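Local coordinates for protein adhesin YadA (Yersinia enterocolitica, PDB 1P9H) that binds collagen through its trimeric head domain and promotes initial attachment to and invasion of eukaryotic cells, at residues P90-L95 / A99-A104; D160-D165 / L177-T182. All coordinates share one frame; numbering follows the deposited sequence.

Contact 1 (90-95 with 99-104) lies near the middle of the head, its centre about 8 Å from that of the chain, while contact 2 (160-165 with 177-182) lies about 20 Å out, where the head gives way to the stalk. Both are buried, but they hold different elements. Contact 1 joins the two sheets of the roll across its interior with small side chains and one hydroxyl pair. Contact 2 ties the last part of the roll to the chain leaving it through a long arginine that reaches a carbonyl oxygen. The contacts do not touch, their nearest atoms being about 16 Å apart, yet the second subunit packs against both.

Contact 1: P90-L95 / A99-A104; sequences PLSKAL and AVTYGA
Ser92 and Thr101 face each other across the interior of the left-handed parallel beta-roll, whose two sheets are represented here by strand 93-94 and strand 100-102. The segments run nearly antiparallel, their end-to-end directions 155° apart, but they belong to separate sheets, and side chains rather than a backbone ladder join them.

Apolar contacts lie toward the two ends. Ala94 CB meets Ala99 CB at 4.0 Å, where methyl groups suit the close approach of the two walls; at the other end Pro90 CG packs on Ala104 CB at 3.7 Å, between matching corners of successive coils. The turn around Gly103 has a positive phi of 131°, where a side chain would be jammed against the preceding carbonyl oxygen, so glycine fits. On the outer face of its strand, Tyr102 turns to the trimer interface, where its OH is hydrogen-bonded to Thr101 O of the second subunit.

Two backbone oxygens are approached by carbon atoms. Ala104 CA donates a CA-H...O contact to Pro90 O at 3.3 Å, while the methyl CG2 of Thr101 lies 3.4 Å from Lys93 O.

The polar link is central: two short side chains each bring a hydroxyl into the narrow interior. In the conformers described, each residue having a second one, Ser92 OG, also hydrogen-bonded to Ser106 OG, extends anti to its own nitrogen (chi1 180°) and forms a hydrogen bond of 2.8 Å with Thr101 OG1.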
loop_
_atom_site.group_PDB
_atom_site.type_symbol
_atom_site.label_atom_id
_atom_site.label_comp_id
_atom_site.label_asym_id
_atom_site.label_seq_id
_atom_site.Cartn_x
_atom_site.Cartn_y
_atom_site.Cartn_z
ATOM N N PRO A 90 10.547 -4.217 11.446
ATOM C CA PRO A 90 11.203 -5.269 12.225
ATOM C C PRO A 90 10.629 -6.642 11.881
ATOM O O PRO A 90 9.413 -6.828 11.865
ATOM C CB PRO A 90 10.930 -4.851 13.670
ATOM C CG PRO A 90 9.613 -4.134 13.572
ATOM C CD PRO A 90 9.785 -3.306 12.317
ATOM N N LEU A 91 11.518 -7.586 11.585
ATOM C CA LEU A 91 11.142 -8.953 11.233
ATOM C C LEU A 91 10.345 -9.066 9.935
ATOM O O LEU A 91 9.672 -10.067 9.692
ATOM C CB LEU A 91 10.374 -9.609 12.387
ATOM C CG LEU A 91 11.160 -9.694 13.699
ATOM C CD1 LEU A 91 10.319 -10.385 14.763
ATOM C CD2 LEU A 91 12.457 -10.457 13.473
ATOM N N SER A 92 10.424 -8.030 9.103
ATOM C CA SER A 92 9.732 -8.021 7.815
ATOM C C SER A 92 10.565 -8.851 6.843
ATOM O O SER A 92 11.792 -8.763 6.846
ATOM C CB SER A 92 9.601 -6.584 7.300
ATOM O OG SER A 92 8.939 -6.541 6.047
ATOM N N LYS A 93 9.913 -9.655 6.006
ATOM C CA LYS A 93 10.656 -10.483 5.073
ATOM C C LYS A 93 10.076 -10.608 3.670
ATOM O O LYS A 93 8.928 -11.013 3.475
ATOM C CB LYS A 93 10.919 -11.873 5.677
ATOM C CG LYS A 93 9.708 -12.646 6.154
ATOM C CD LYS A 93 10.155 -13.929 6.866
ATOM C CE LYS A 93 8.984 -14.832 7.224
ATOM N NZ LYS A 93 8.095 -14.228 8.254
ATOM N N ALA A 94 10.892 -10.216 2.701
ATOM C CA ALA A 94 10.550 -10.292 1.288
ATOM C C ALA A 94 11.283 -11.562 0.874
ATOM O O ALA A 94 12.507 -11.567 0.728
ATOM C CB ALA A 94 11.098 -9.074 0.550
ATOM N N LEU A 95 10.518 -12.634 0.690
ATOM C CA LEU A 95 11.061 -13.959 0.395
ATOM C C LEU A 95 11.247 -14.396 -1.048
ATOM O O LEU A 95 11.537 -15.565 -1.305
ATOM C CB LEU A 95 10.205 -15.003 1.112
ATOM C CG LEU A 95 10.030 -14.787 2.616
ATOM C CD1 LEU A 95 9.065 -15.822 3.173
ATOM C CD2 LEU A 95 11.376 -14.874 3.306
ATOM N N ALA A 99 9.747 -9.009 -4.492
ATOM C CA ALA A 99 8.731 -8.900 -3.451
ATOM C C ALA A 99 8.926 -7.633 -2.628
ATOM O O ALA A 99 10.053 -7.176 -2.437
ATOM C CB ALA A 99 8.787 -10.123 -2.536
ATOM N N VAL A 100 7.824 -7.052 -2.167
ATOM C CA VAL A 100 7.906 -5.864 -1.330
ATOM C C VAL A 100 7.064 -6.084 -0.085
ATOM O O VAL A 100 5.932 -6.571 -0.155
ATOM C CB VAL A 100 7.424 -4.577 -2.055
ATOM C CG1 VAL A 100 8.187 -4.398 -3.357
ATOM C CG2 VAL A 100 5.928 -4.627 -2.305
ATOM N N THR A 101 7.638 -5.753 1.065
ATOM C CA THR A 101 6.951 -5.895 2.343
ATOM C C THR A 101 7.186 -4.645 3.173
ATOM O O THR A 101 8.288 -4.094 3.179
ATOM C CB THR A 101 7.458 -7.117 3.144
ATOM O OG1 THR A 101 8.882 -7.047 3.281
ATOM C CG2 THR A 101 7.077 -8.409 2.451
ATOM N N TYR A 102 6.147 -4.198 3.869
ATOM C CA TYR A 102 6.252 -3.005 4.698
ATOM C C TYR A 102 5.453 -3.192 5.972
ATOM O O TYR A 102 4.228 -3.281 5.928
ATOM C CB TYR A 102 5.708 -1.808 3.911
ATOM C CG TYR A 102 6.009 -0.460 4.513
ATOM C CD1 TYR A 102 4.997 0.319 5.081
ATOM C CD2 TYR A 102 7.300 0.057 4.482
ATOM C CE1 TYR A 102 5.271 1.585 5.597
ATOM C CE2 TYR A 102 7.586 1.318 4.996
ATOM C CZ TYR A 102 6.570 2.077 5.547
ATOM O OH TYR A 102 6.856 3.335 6.023
ATOM N N GLY A 103 6.152 -3.252 7.102
ATOM C CA GLY A 103 5.480 -3.431 8.377
ATOM C C GLY A 103 6.097 -4.540 9.206
ATOM O O GLY A 103 6.745 -5.443 8.675
ATOM N N ALA A 104 5.893 -4.469 10.517
ATOM C CA ALA A 104 6.425 -5.473 11.425
ATOM C C ALA A 104 5.888 -6.861 11.095
ATOM O O ALA A 104 4.677 -7.061 10.982
ATOM C CB ALA A 104 6.069 -5.110 12.869
#

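Contact 2: D160-D165 / L177-T182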
loop_
_atom_site.group_PDB
_atom_site.type_symbol
_atom_site.label_atom_id
_atom_site.label_comp_id
_atom_site.label_asym_id
_atom_site.label_seq_id
_atom_site.Cartn_x
_atom_site.Cartn_y
_atom_site.Cartn_z
ATOM N N ASP A 160 -12.713 -5.092 6.433
ATOM C CA ASP A 160 -12.336 -5.698 7.703
ATOM C C ASP A 160 -12.915 -7.109 7.793
ATOM O O ASP A 160 -14.116 -7.312 7.608
ATOM C CB ASP A 160 -12.862 -4.856 8.869
ATOM C CG ASP A 160 -12.568 -5.483 10.218
ATOM O OD1 ASP A 160 -13.446 -6.191 10.763
ATOM O OD2 ASP A 160 -11.449 -5.275 10.728
ATOM N N ARG A 161 -12.039 -8.074 8.058
ATOM C CA ARG A 161 -12.404 -9.480 8.208
ATOM C C ARG A 161 -13.098 -10.141 7.017
ATOM O O ARG A 161 -13.620 -11.249 7.138
ATOM C CB ARG A 161 -13.258 -9.659 9.469
ATOM C CG ARG A 161 -12.504 -9.360 10.763
ATOM C CD ARG A 161 -13.408 -9.503 11.983
ATOM N NE ARG A 161 -12.683 -9.373 13.247
ATOM C CZ ARG A 161 -12.343 -8.219 13.816
ATOM N NH1 ARG A 161 -12.654 -7.064 13.241
ATOM N NH2 ARG A 161 -11.695 -8.220 14.974
ATOM N N SER A 162 -13.105 -9.480 5.864
ATOM C CA SER A 162 -13.737 -10.076 4.694
ATOM C C SER A 162 -12.979 -11.330 4.288
ATOM O O SER A 162 -11.750 -11.365 4.304
ATOM C CB SER A 162 -13.776 -9.086 3.531
ATOM O OG SER A 162 -14.679 -8.036 3.818
ATOM N N LYS A 163 -13.731 -12.361 3.926
ATOM C CA LYS A 163 -13.145 -13.633 3.541
ATOM C C LYS A 163 -13.848 -14.188 2.320
ATOM O O LYS A 163 -15.076 -14.126 2.212
ATOM C CB LYS A 163 -13.258 -14.625 4.698
ATOM N N THR A 164 -13.068 -14.727 1.394
ATOM C CA THR A 164 -13.635 -15.323 0.196
ATOM C C THR A 164 -14.152 -16.710 0.550
ATOM O O THR A 164 -13.702 -17.322 1.524
ATOM C CB THR A 164 -12.581 -15.437 -0.915
ATOM O OG1 THR A 164 -11.399 -16.059 -0.394
ATOM C CG2 THR A 164 -12.232 -14.055 -1.454
ATOM N N ASP A 165 -15.108 -17.199 -0.233
ATOM C CA ASP A 165 -15.680 -18.520 -0.003
ATOM C C ASP A 165 -15.596 -19.375 -1.263
ATOM O O ASP A 165 -16.090 -20.505 -1.290
ATOM C CB ASP A 165 -17.143 -18.391 0.447
ATOM C CG ASP A 165 -18.065 -17.901 -0.661
ATOM O OD1 ASP A 165 -17.571 -17.384 -1.687
ATOM O OD2 ASP A 165 -19.299 -18.026 -0.496
ATOM N N LEU A 177 -21.130 -11.119 8.526
ATOM C CA LEU A 177 -21.346 -9.780 8.003
ATOM C C LEU A 177 -21.445 -9.687 6.491
ATOM O O LEU A 177 -20.530 -10.079 5.768
ATOM C CB LEU A 177 -20.238 -8.826 8.474
ATOM C CG LEU A 177 -20.345 -7.389 7.947
ATOM C CD1 LEU A 177 -21.608 -6.732 8.490
ATOM C CD2 LEU A 177 -19.118 -6.587 8.361
ATOM N N ASN A 178 -22.580 -9.177 6.024
ATOM C CA ASN A 178 -22.793 -8.945 4.606
ATOM C C ASN A 178 -22.857 -7.431 4.508
ATOM O O ASN A 178 -23.484 -6.777 5.343
ATOM C CB ASN A 178 -24.115 -9.542 4.122
ATOM C CG ASN A 178 -24.127 -11.051 4.184
ATOM O OD1 ASN A 178 -23.146 -11.706 3.825
ATOM N ND2 ASN A 178 -25.242 -11.616 4.633
ATOM N N ARG A 179 -22.204 -6.873 3.499
ATOM C CA ARG A 179 -22.193 -5.430 3.327
ATOM C C ARG A 179 -22.992 -4.993 2.110
ATOM O O ARG A 179 -23.051 -5.701 1.104
ATOM C CB ARG A 179 -20.755 -4.926 3.169
ATOM C CG ARG A 179 -19.857 -5.112 4.384
ATOM C CD ARG A 179 -18.540 -4.377 4.149
ATOM N NE ARG A 179 -17.659 -4.344 5.316
ATOM C CZ ARG A 179 -16.834 -5.324 5.676
ATOM N NH1 ARG A 179 -16.762 -6.444 4.968
ATOM N NH2 ARG A 179 -16.052 -5.165 6.735
ATOM N N GLN A 180 -23.613 -3.825 2.205
ATOM C CA GLN A 180 -24.355 -3.292 1.075
ATOM C C GLN A 180 -23.345 -2.574 0.191
ATOM O O GLN A 180 -22.347 -2.046 0.683
ATOM C CB GLN A 180 -25.401 -2.274 1.530
ATOM C CG GLN A 180 -26.591 -2.854 2.263
ATOM C CD GLN A 180 -27.584 -1.780 2.655
ATOM O OE1 GLN A 180 -27.280 -0.907 3.470
ATOM N NE2 GLN A 180 -28.775 -1.830 2.066
ATOM N N LEU A 181 -23.600 -2.567 -1.112
ATOM C CA LEU A 181 -22.729 -1.890 -2.065
ATOM C C LEU A 181 -23.492 -0.656 -2.524
ATOM O O LEU A 181 -24.595 -0.767 -3.055
ATOM C CB LEU A 181 -22.425 -2.800 -3.258
ATOM C CG LEU A 181 -21.573 -2.189 -4.374
ATOM C CD1 LEU A 181 -20.231 -1.744 -3.819
ATOM C CD2 LEU A 181 -21.383 -3.212 -5.485
ATOM N N THR A 182 -22.901 0.517 -2.321
ATOM C CA THR A 182 -23.558 1.772 -2.676
ATOM C C THR A 182 -22.926 2.617 -3.773
ATOM O O THR A 182 -21.765 2.427 -4.138
ATOM C CB THR A 182 -23.683 2.651 -1.431
ATOM O OG1 THR A 182 -22.381 3.122 -1.057
ATOM C CG2 THR A 182 -24.256 1.847 -0.272
#
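A buried polar clasp joins Arg179 to the loop that follows strand 156-158, at the passage from the beta-roll head to the coiled stalk of this trimeric autotransporter adhesin. Only a small area is buried between the segments, 117 Å², and even the nearest alpha carbons, Ser162 CA and Leu177 CA, are 8.3 Å apart. Arginine suits this place because its side chain is long enough to span such a gap: it is extended from CG to NE and brings the guanidinium to the loop.

Between the two segments the straighter bond runs from Arg179 NH2 to Asp160 O over 3.0 Å. It is almost straight, 177° at the hydrogen, and the donor lies in the carbonyl plane on a lone pair, with the oxygen at the edge of the guanidinium and in its plane. Arg179 NH1 approaches Ser162 OG at 2.9 Å, but the angle of 121° makes this a weak bond; the serine hydroxyl is also hydrogen-bonded to Ile158 O. Leu177 CD2 covers one face of the guanidinium, 3.7 Å above its centre.

NH1 also binds Ile172 O, and NE binds Tyr154 O of the second subunit, so the same side chain links the loop, the last turn of the roll and a neighbouring chain.

The Asp160 carboxylate has other partners: OD1 receives Arg161 NH1 at 2.7 Å in a salt bridge, through its syn lone pair, and OD2 is hydrogen-bonded to His144 ND1 and to Asn138 ND2 of the second subunit. Asp160 OD1 lies 4.9 Å from Arg179 NH2, so a longer-range attraction is plausible, although the charged atoms do not touch. Arg179 is therefore anchored mainly by neutral backbone oxygens, whose positions fix the rotation of its guanidinium, and the carboxylate nearby may offset part of its buried charge.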